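Sulfate transporter 4.1, chloroplastic (Arabidopsis thaliana, PDB 7LHV) cotransports sulfate with protons across the membrane as an SLC26/SulP family symporter and may help regulate sulfate assimilation. Local coordinates at residues Y94-V105 and S400-T411; T104-Q112 and F283-T291. All blocks are in the same frame, centred on the assembly; numbering follows the deposited sequence.

Contact 1: residues Y94-V105 and S400-T411; sequences YFKLDLMAGITV and SEAKTGLSGLIT
With CG anti to its carbonyl carbon (chi1 -73°), Asp98 carries its carboxylate alongside helix 94-105 to the turn where 400-411 enters its helix; Tyr94, one turn earlier, uses the same first torsion to lay its ring against Lys403. The pairing belongs to the membrane domain of the SulP fold, where a side chain of one transmembrane helix grips the turn that leads into another. Asp98 OD1 accepts from Lys403 N at 3.1 Å, nearly along the C-O axis, with a fairly straight bond (162°), and more weakly from Thr404 N. Its other oxygen, OD2, takes the Thr404 OG1 hydroxyl at 2.5 Å, approached from above the carboxylate plane. Thr404 OG1 in turn accepts a weak capping bond from Leu406 N, so Asp98 acts as the second shell of the helix start. A leucine in place of Asp98 would probably leave the Lys403 amide and the Thr404 hydroxyl without their acceptor and the entering turn less firmly fixed. Lys403 CB sits over one face of the Tyr94 ring, 4.0 Å from its centroid, a CH-pi contact, while the lysine chain runs on across Leu97 to a weak salt bridge with Glu401. Ahead of the turn, Ala101 CB meets the CB atoms of Ser400 and Ala402, each at 3.7 Å. The helices cross at -45°, and where Gly102 presents only backbone its CA comes within 4.3 Å of Ser407 CA, while Leu99 CD1 touches Ile410 CD1 at 4.0 Å.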
loop_
_atom_site.group_PDB
_atom_site.type_symbol
_atom_site.label_atom_id
_atom_site.label_comp_id
_atom_site.label_asym_id
_atom_site.label_seq_id
_atom_site.Cartn_x
_atom_site.Cartn_y
_atom_site.Cartn_z
ATOM N N TYR A 94 36.207 -25.791 -14.858
ATOM C CA TYR A 94 34.849 -25.753 -14.332
ATOM C C TYR A 94 34.489 -27.059 -13.644
ATOM O O TYR A 94 33.817 -27.046 -12.609
ATOM C CB TYR A 94 33.846 -25.439 -15.441
ATOM C CG TYR A 94 33.861 -23.996 -15.892
ATOM C CD1 TYR A 94 34.746 -23.083 -15.335
ATOM C CD2 TYR A 94 32.988 -23.547 -16.872
ATOM C CE1 TYR A 94 34.763 -21.766 -15.744
ATOM C CE2 TYR A 94 32.998 -22.231 -17.286
ATOM C CZ TYR A 94 33.887 -21.345 -16.718
ATOM O OH TYR A 94 33.901 -20.033 -17.127
ATOM N N PHE A 95 34.915 -28.201 -14.192
ATOM C CA PHE A 95 34.542 -29.469 -13.576
ATOM C C PHE A 95 35.145 -29.589 -12.182
ATOM O O PHE A 95 34.450 -29.939 -11.224
ATOM C CB PHE A 95 34.952 -30.646 -14.468
ATOM C CG PHE A 95 34.478 -32.002 -13.971
ATOM C CD1 PHE A 95 34.938 -32.542 -12.777
ATOM C CD2 PHE A 95 33.541 -32.717 -14.697
ATOM C CE1 PHE A 95 34.488 -33.773 -12.334
ATOM C CE2 PHE A 95 33.086 -33.946 -14.254
ATOM C CZ PHE A 95 33.560 -34.473 -13.073
ATOM N N LYS A 96 36.441 -29.301 -12.045
ATOM C CA LYS A 96 37.075 -29.440 -10.739
ATOM C C LYS A 96 36.482 -28.452 -9.739
ATOM O O LYS A 96 36.206 -28.808 -8.585
ATOM C CB LYS A 96 38.596 -29.278 -10.856
ATOM C CG LYS A 96 39.104 -27.898 -11.249
ATOM C CD LYS A 96 40.617 -27.881 -11.383
ATOM C CE LYS A 96 41.316 -28.027 -10.035
ATOM N NZ LYS A 96 41.091 -26.868 -9.126
ATOM N N LEU A 97 36.257 -27.206 -10.171
ATOM C CA LEU A 97 35.683 -26.216 -9.263
ATOM C C LEU A 97 34.269 -26.598 -8.842
ATOM O O LEU A 97 33.914 -26.486 -7.662
ATOM C CB LEU A 97 35.702 -24.838 -9.917
ATOM C CG LEU A 97 37.099 -24.256 -10.139
ATOM C CD1 LEU A 97 37.013 -22.908 -10.822
ATOM C CD2 LEU A 97 37.851 -24.143 -8.825
ATOM N N ASP A 98 33.450 -27.063 -9.788
ATOM C CA ASP A 98 32.089 -27.467 -9.470
ATOM C C ASP A 98 32.069 -28.676 -8.546
ATOM O O ASP A 98 31.257 -28.737 -7.622
ATOM C CB ASP A 98 31.316 -27.765 -10.752
ATOM C CG ASP A 98 30.964 -26.513 -11.521
ATOM O OD1 ASP A 98 30.996 -25.423 -10.917
ATOM O OD2 ASP A 98 30.654 -26.618 -12.725
ATOM N N LEU A 99 32.947 -29.652 -8.786
ATOM C CA LEU A 99 32.989 -30.833 -7.932
ATOM C C LEU A 99 33.380 -30.461 -6.508
ATOM O O LEU A 99 32.750 -30.910 -5.540
ATOM C CB LEU A 99 33.961 -31.861 -8.511
ATOM C CG LEU A 99 33.994 -33.237 -7.845
ATOM C CD1 LEU A 99 32.731 -34.018 -8.159
ATOM C CD2 LEU A 99 35.226 -34.011 -8.281
ATOM N N MET A 100 34.414 -29.630 -6.360
ATOM C CA MET A 100 34.826 -29.216 -5.025
ATOM C C MET A 100 33.727 -28.422 -4.330
ATOM O O MET A 100 33.434 -28.657 -3.151
ATOM C CB MET A 100 36.115 -28.400 -5.101
ATOM C CG MET A 100 37.357 -29.239 -5.346
ATOM S SD MET A 100 37.411 -30.726 -4.324
ATOM C CE MET A 100 37.520 -30.016 -2.683
ATOM N N ALA A 101 33.096 -27.487 -5.047
ATOM C CA ALA A 101 32.035 -26.687 -4.448
ATOM C C ALA A 101 30.846 -27.551 -4.051
ATOM O O ALA A 101 30.257 -27.352 -2.983
ATOM C CB ALA A 101 31.600 -25.588 -5.413
ATOM N N GLY A 102 30.477 -28.513 -4.896
ATOM C CA GLY A 102 29.363 -29.383 -4.567
ATOM C C GLY A 102 29.638 -30.254 -3.360
ATOM O O GLY A 102 28.777 -30.406 -2.490
ATOM N N ILE A 103 30.840 -30.831 -3.282
ATOM C CA ILE A 103 31.195 -31.640 -2.119
ATOM C C ILE A 103 31.166 -30.790 -0.856
ATOM O O ILE A 103 30.618 -31.195 0.179
ATOM C CB ILE A 103 32.569 -32.302 -2.324
ATOM C CG1 ILE A 103 32.465 -33.448 -3.329
ATOM C CG2 ILE A 103 33.126 -32.802 -1.004
ATOM C CD1 ILE A 103 33.801 -34.011 -3.749
ATOM N N THR A 104 31.741 -29.588 -0.929
ATOM C CA THR A 104 31.777 -28.699 0.228
ATOM C C THR A 104 30.371 -28.330 0.688
ATOM O O THR A 104 30.057 -28.387 1.884
ATOM C CB THR A 104 32.579 -27.448 -0.127
ATOM O OG1 THR A 104 33.933 -27.816 -0.424
ATOM C CG2 THR A 104 32.572 -26.463 1.009
ATOM N N VAL A 105 29.501 -27.971 -0.257
ATOM C CA VAL A 105 28.150 -27.558 0.099
ATOM C C VAL A 105 27.355 -28.733 0.653
ATOM O O VAL A 105 26.595 -28.577 1.609
ATOM C CB VAL A 105 27.451 -26.909 -1.108
ATOM C CG1 VAL A 105 25.962 -26.776 -0.853
ATOM C CG2 VAL A 105 28.054 -25.550 -1.384
ATOM N N SER A 400 33.850 -21.005 -2.893
ATOM C CA SER A 400 34.357 -22.279 -3.388
ATOM C C SER A 400 34.585 -22.269 -4.893
ATOM O O SER A 400 34.817 -23.331 -5.477
ATOM C CB SER A 400 33.395 -23.410 -3.016
ATOM O OG SER A 400 33.228 -23.485 -1.612
ATOM N N GLU A 401 34.519 -21.091 -5.517
ATOM C CA GLU A 401 34.771 -20.920 -6.949
ATOM C C GLU A 401 33.795 -21.737 -7.794
ATOM O O GLU A 401 34.153 -22.263 -8.848
ATOM C CB GLU A 401 36.218 -21.274 -7.301
ATOM C CG GLU A 401 37.254 -20.350 -6.685
ATOM C CD GLU A 401 37.183 -18.942 -7.235
ATOM O OE1 GLU A 401 36.827 -18.780 -8.421
ATOM O OE2 GLU A 401 37.486 -17.995 -6.478
ATOM N N ALA A 402 32.552 -21.839 -7.335
ATOM C CA ALA A 402 31.526 -22.510 -8.120
ATOM C C ALA A 402 31.206 -21.686 -9.359
ATOM O O ALA A 402 30.975 -20.477 -9.271
ATOM C CB ALA A 402 30.267 -22.724 -7.285
ATOM N N LYS A 403 31.184 -22.343 -10.517
ATOM C CA LYS A 403 31.010 -21.667 -11.795
ATOM C C LYS A 403 29.637 -21.890 -12.408
ATOM O O LYS A 403 28.986 -20.929 -12.829
ATOM C CB LYS A 403 32.099 -22.120 -12.777
ATOM C CG LYS A 403 33.505 -21.770 -12.332
ATOM C CD LYS A 403 33.650 -20.269 -12.155
ATOM C CE LYS A 403 35.025 -19.898 -11.638
ATOM N NZ LYS A 403 35.141 -18.432 -11.402
ATOM N N THR A 404 29.176 -23.130 -12.473
ATOM C CA THR A 404 27.898 -23.461 -13.083
ATOM C C THR A 404 26.959 -24.047 -12.033
ATOM O O THR A 404 27.279 -24.115 -10.846
ATOM C CB THR A 404 28.087 -24.437 -14.246
ATOM O OG1 THR A 404 28.554 -25.695 -13.744
ATOM C CG2 THR A 404 29.098 -23.891 -15.235
ATOM N N GLY A 405 25.783 -24.467 -12.492
ATOM C CA GLY A 405 24.819 -25.112 -11.622
ATOM C C GLY A 405 25.110 -26.561 -11.316
ATOM O O GLY A 405 24.394 -27.165 -10.513
ATOM N N LEU A 406 26.142 -27.131 -11.943
ATOM C CA LEU A 406 26.527 -28.505 -11.640
ATOM C C LEU A 406 26.885 -28.670 -10.172
ATOM O O LEU A 406 26.657 -29.740 -9.596
ATOM C CB LEU A 406 27.700 -28.926 -12.526
ATOM C CG LEU A 406 28.024 -30.418 -12.571
ATOM C CD1 LEU A 406 26.908 -31.186 -13.253
ATOM C CD2 LEU A 406 29.346 -30.656 -13.278
ATOM N N SER A 407 27.430 -27.623 -9.546
ATOM C CA SER A 407 27.717 -27.675 -8.118
ATOM C C SER A 407 26.473 -28.019 -7.314
ATOM O O SER A 407 26.570 -28.663 -6.263
ATOM C CB SER A 407 28.293 -26.342 -7.647
ATOM O OG SER A 407 29.397 -25.959 -8.443
ATOM N N GLY A 408 25.299 -27.590 -7.779
ATOM C CA GLY A 408 24.069 -28.026 -7.141
ATOM C C GLY A 408 23.846 -29.517 -7.292
ATOM O O GLY A 408 23.627 -30.226 -6.306
ATOM N N LEU A 409 23.944 -30.019 -8.527
ATOM C CA LEU A 409 23.677 -31.432 -8.781
ATOM C C LEU A 409 24.555 -32.317 -7.909
ATOM O O LEU A 409 24.058 -33.213 -7.217
ATOM C CB LEU A 409 23.901 -31.759 -10.256
ATOM C CG LEU A 409 22.781 -31.418 -11.235
ATOM C CD1 LEU A 409 23.208 -31.752 -12.652
ATOM C CD2 LEU A 409 21.509 -32.155 -10.869
ATOM N N ILE A 410 25.863 -32.048 -7.903
ATOM C CA ILE A 410 26.777 -32.822 -7.071
ATOM C C ILE A 410 26.318 -32.790 -5.622
ATOM O O ILE A 410 26.234 -33.830 -4.957
ATOM C CB ILE A 410 28.215 -32.296 -7.219
ATOM C CG1 ILE A 410 28.646 -32.332 -8.686
ATOM C CG2 ILE A 410 29.167 -33.105 -6.358
ATOM C CD1 ILE A 410 28.854 -33.726 -9.224
ATOM N N THR A 411 25.962 -31.600 -5.130
ATOM C CA THR A 411 25.445 -31.490 -3.772
ATOM C C THR A 411 24.271 -32.433 -3.575
ATOM O O THR A 411 24.262 -33.249 -2.644
ATOM C CB THR A 411 25.029 -30.048 -3.481
ATOM O OG1 THR A 411 26.196 -29.232 -3.328
ATOM C CG2 THR A 411 24.199 -29.981 -2.215
#

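Contact 2: residues T104-Q112 and F283-T291; sequences TVGIMLVPQ and FLRAAAPLT
Met108 and Ala286 bring their CA atoms to 4.7 Å where helices 104-112 and 284-291, running in roughly the same direction at 35°, approach to 7.6 Å between axes; each is kinked at a proline, Pro111 and Pro289. The kink in 284-291 leaves the carbonyls of Arg285 and Ala286 without the usual bonds from the following turn, and Met108 lies against both. Its CA makes a CA-H...O contact of 3.5 Å with Ala286 O, and its methyl CE reaches Arg285 O at 3.8 Å. With CG anti to the backbone N (chi1 179°), the methionine runs across the front of this turn, CB against Ala286 CB and CG against the Pro289 ring. The same Ala286 CB also receives the methyl CG2 of Thr104, whose hydroxyl is turned back to Met100 O in its own helix. Both segments belong to the sulfate permease domain; by analogy with other SLC26 transporters, helix 91-119 is probably part of the mobile core and helix 284-300 part of the gate, which would make this apolar seam a boundary between the two. Further along, the two proline rings cross at a slant, Pro111 CG lying 3.8 Å from Pro289 CB, and Pro111 CG also packs near the backbone of Leu290. Ile107 CG2 closes the surface side by meeting Leu290 CD2 at 3.8 Å. Past the prolines, Gln112 comes beside Pro289 through its CG, its side chain about 5 Å from a bound sulfate ion and its OE1 weakly bonded to Arg393.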
loop_
_atom_site.group_PDB
_atom_site.type_symbol
_atom_site.label_atom_id
_atom_site.label_comp_id
_atom_site.label_asym_id
_atom_site.label_seq_id
_atom_site.Cartn_x
_atom_site.Cartn_y
_atom_site.Cartn_z
ATOM N N THR A 104 31.741 -29.588 -0.929
ATOM C CA THR A 104 31.777 -28.699 0.228
ATOM C C THR A 104 30.371 -28.330 0.688
ATOM O O THR A 104 30.057 -28.387 1.884
ATOM C CB THR A 104 32.579 -27.448 -0.127
ATOM O OG1 THR A 104 33.933 -27.816 -0.424
ATOM C CG2 THR A 104 32.572 -26.463 1.009
ATOM N N VAL A 105 29.501 -27.971 -0.257
ATOM C CA VAL A 105 28.150 -27.558 0.099
ATOM C C VAL A 105 27.355 -28.733 0.653
ATOM O O VAL A 105 26.595 -28.577 1.609
ATOM C CB VAL A 105 27.451 -26.909 -1.108
ATOM C CG1 VAL A 105 25.962 -26.776 -0.853
ATOM C CG2 VAL A 105 28.054 -25.550 -1.384
ATOM N N GLY A 106 27.512 -29.925 0.074
ATOM C CA GLY A 106 26.808 -31.083 0.604
ATOM C C GLY A 106 27.243 -31.436 2.013
ATOM O O GLY A 106 26.413 -31.775 2.868
ATOM N N ILE A 107 28.551 -31.360 2.276
ATOM C CA ILE A 107 29.057 -31.621 3.621
ATOM C C ILE A 107 28.502 -30.602 4.605
ATOM O O ILE A 107 28.102 -30.950 5.721
ATOM C CB ILE A 107 30.597 -31.637 3.620
ATOM C CG1 ILE A 107 31.113 -32.934 2.999
ATOM C CG2 ILE A 107 31.139 -31.477 5.027
ATOM C CD1 ILE A 107 32.613 -32.977 2.842
ATOM N N MET A 108 28.464 -29.327 4.209
ATOM C CA MET A 108 27.881 -28.313 5.083
ATOM C C MET A 108 26.374 -28.488 5.227
ATOM O O MET A 108 25.796 -28.086 6.242
ATOM C CB MET A 108 28.206 -26.917 4.551
ATOM C CG MET A 108 27.633 -25.779 5.374
ATOM S SD MET A 108 27.679 -24.197 4.517
ATOM C CE MET A 108 27.863 -23.081 5.902
ATOM N N LEU A 109 25.725 -29.102 4.237
ATOM C CA LEU A 109 24.269 -29.086 4.158
ATOM C C LEU A 109 23.626 -30.229 4.930
ATOM O O LEU A 109 22.592 -30.027 5.576
ATOM C CB LEU A 109 23.835 -29.131 2.692
ATOM C CG LEU A 109 22.379 -29.463 2.371
ATOM C CD1 LEU A 109 21.436 -28.452 2.989
ATOM C CD2 LEU A 109 22.185 -29.520 0.871
ATOM N N VAL A 110 24.198 -31.429 4.869
ATOM C CA VAL A 110 23.548 -32.596 5.472
ATOM C C VAL A 110 23.234 -32.348 6.951
ATOM O O VAL A 110 22.054 -32.435 7.348
ATOM C CB VAL A 110 24.397 -33.867 5.287
ATOM C CG1 VAL A 110 23.834 -35.009 6.111
ATOM C CG2 VAL A 110 24.472 -34.251 3.823
ATOM N N PRO A 111 24.219 -32.008 7.800
ATOM C CA PRO A 111 23.873 -31.716 9.200
ATOM C C PRO A 111 22.962 -30.515 9.351
ATOM O O PRO A 111 22.069 -30.519 10.206
ATOM C CB PRO A 111 25.240 -31.479 9.850
ATOM C CG PRO A 111 26.099 -31.026 8.758
ATOM C CD PRO A 111 25.659 -31.799 7.560
ATOM N N GLN A 112 23.162 -29.482 8.531
ATOM C CA GLN A 112 22.283 -28.321 8.584
ATOM C C GLN A 112 20.869 -28.687 8.163
ATOM O O GLN A 112 19.900 -28.176 8.731
ATOM C CB GLN A 112 22.832 -27.202 7.703
ATOM C CG GLN A 112 23.879 -26.345 8.379
ATOM C CD GLN A 112 24.079 -25.024 7.678
ATOM O OE1 GLN A 112 23.754 -24.877 6.500
ATOM N NE2 GLN A 112 24.616 -24.048 8.399
ATOM N N PHE A 283 37.627 -23.128 4.603
ATOM C CA PHE A 283 36.754 -24.283 4.458
ATOM C C PHE A 283 36.166 -24.739 5.785
ATOM O O PHE A 283 35.180 -25.483 5.786
ATOM C CB PHE A 283 37.513 -25.439 3.806
ATOM C CG PHE A 283 37.838 -25.208 2.358
ATOM C CD1 PHE A 283 36.862 -25.354 1.384
ATOM C CD2 PHE A 283 39.116 -24.843 1.969
ATOM C CE1 PHE A 283 37.155 -25.142 0.050
ATOM C CE2 PHE A 283 39.416 -24.629 0.637
ATOM C CZ PHE A 283 38.434 -24.778 -0.324
ATOM N N LEU A 284 36.738 -24.297 6.908
ATOM C CA LEU A 284 36.239 -24.712 8.214
ATOM C C LEU A 284 34.781 -24.328 8.408
ATOM O O LEU A 284 34.032 -25.060 9.063
ATOM C CB LEU A 284 37.099 -24.102 9.320
ATOM C CG LEU A 284 38.550 -24.579 9.376
ATOM C CD1 LEU A 284 39.293 -23.896 10.509
ATOM C CD2 LEU A 284 38.610 -26.088 9.525
ATOM N N ARG A 285 34.358 -23.194 7.838
ATOM C CA ARG A 285 32.957 -22.795 7.929
ATOM C C ARG A 285 32.037 -23.887 7.405
ATOM O O ARG A 285 30.951 -24.114 7.951
ATOM C CB ARG A 285 32.722 -21.501 7.152
ATOM C CG ARG A 285 33.156 -20.242 7.872
ATOM C CD ARG A 285 32.842 -19.024 7.027
ATOM N NE ARG A 285 31.430 -18.982 6.665
ATOM C CZ ARG A 285 30.947 -18.397 5.579
ATOM N NH1 ARG A 285 31.742 -17.791 4.710
ATOM N NH2 ARG A 285 29.636 -18.419 5.357
ATOM N N ALA A 286 32.450 -24.571 6.339
ATOM C CA ALA A 286 31.658 -25.680 5.826
ATOM C C ALA A 286 31.817 -26.933 6.670
ATOM O O ALA A 286 30.877 -27.730 6.768
ATOM C CB ALA A 286 32.045 -25.976 4.383
ATOM N N ALA A 287 32.986 -27.132 7.276
ATOM C CA ALA A 287 33.227 -28.324 8.074
ATOM C C ALA A 287 32.782 -28.171 9.521
ATOM O O ALA A 287 32.788 -29.161 10.259
ATOM C CB ALA A 287 34.709 -28.695 8.032
ATOM N N ALA A 288 32.406 -26.965 9.942
ATOM C CA ALA A 288 31.998 -26.762 11.331
ATOM C C ALA A 288 30.749 -27.549 11.709
ATOM O O ALA A 288 30.784 -28.254 12.732
ATOM C CB ALA A 288 31.824 -25.265 11.603
ATOM N N PRO A 289 29.631 -27.486 10.970
ATOM C CA PRO A 289 28.453 -28.256 11.400
ATOM C C PRO A 289 28.687 -29.756 11.448
ATOM O O PRO A 289 28.168 -30.427 12.346
ATOM C CB PRO A 289 27.385 -27.874 10.365
ATOM C CG PRO A 289 28.143 -27.415 9.192
ATOM C CD PRO A 289 29.343 -26.720 9.743
ATOM N N LEU A 290 29.462 -30.302 10.512
ATOM C CA LEU A 290 29.730 -31.736 10.529
ATOM C C LEU A 290 30.630 -32.113 11.698
ATOM O O LEU A 290 30.319 -33.037 12.462
ATOM C CB LEU A 290 30.363 -32.171 9.210
ATOM C CG LEU A 290 30.890 -33.606 9.187
ATOM C CD1 LEU A 290 29.755 -34.597 9.385
ATOM C CD2 LEU A 290 31.629 -33.886 7.892
ATOM N N THR A 291 31.734 -31.381 11.872
ATOM C CA THR A 291 32.728 -31.743 12.876
ATOM C C THR A 291 32.098 -31.846 14.257
ATOM O O THR A 291 32.350 -32.805 14.996
ATOM C CB THR A 291 33.865 -30.722 12.881
ATOM O OG1 THR A 291 34.519 -30.730 11.606
ATOM C CG2 THR A 291 34.876 -31.054 13.963
#

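How the contacts relate
Helix 91-119 serves both contacts: its first half packs on 400-411 and the following turns on 283-291, with Thr104 and Val105 shared. The centres lie 14 Å apart, and the sites touch directly where Thr411 CG2 of contact 1 packs on Leu109 CD2, 3.7 Å away. Segment 283-291 falls between the two ends of contact 1 in sequence, and all four segments belong to the membrane domain. Contact 1 holds the shared helix by polar bonds to the turn leading into helix 406-426, whereas contact 2 has no hydrogen bond between its segments. By analogy with relatives, contact 1 probably lies within the core, while contact 2 joins that core to the gate through the same helix.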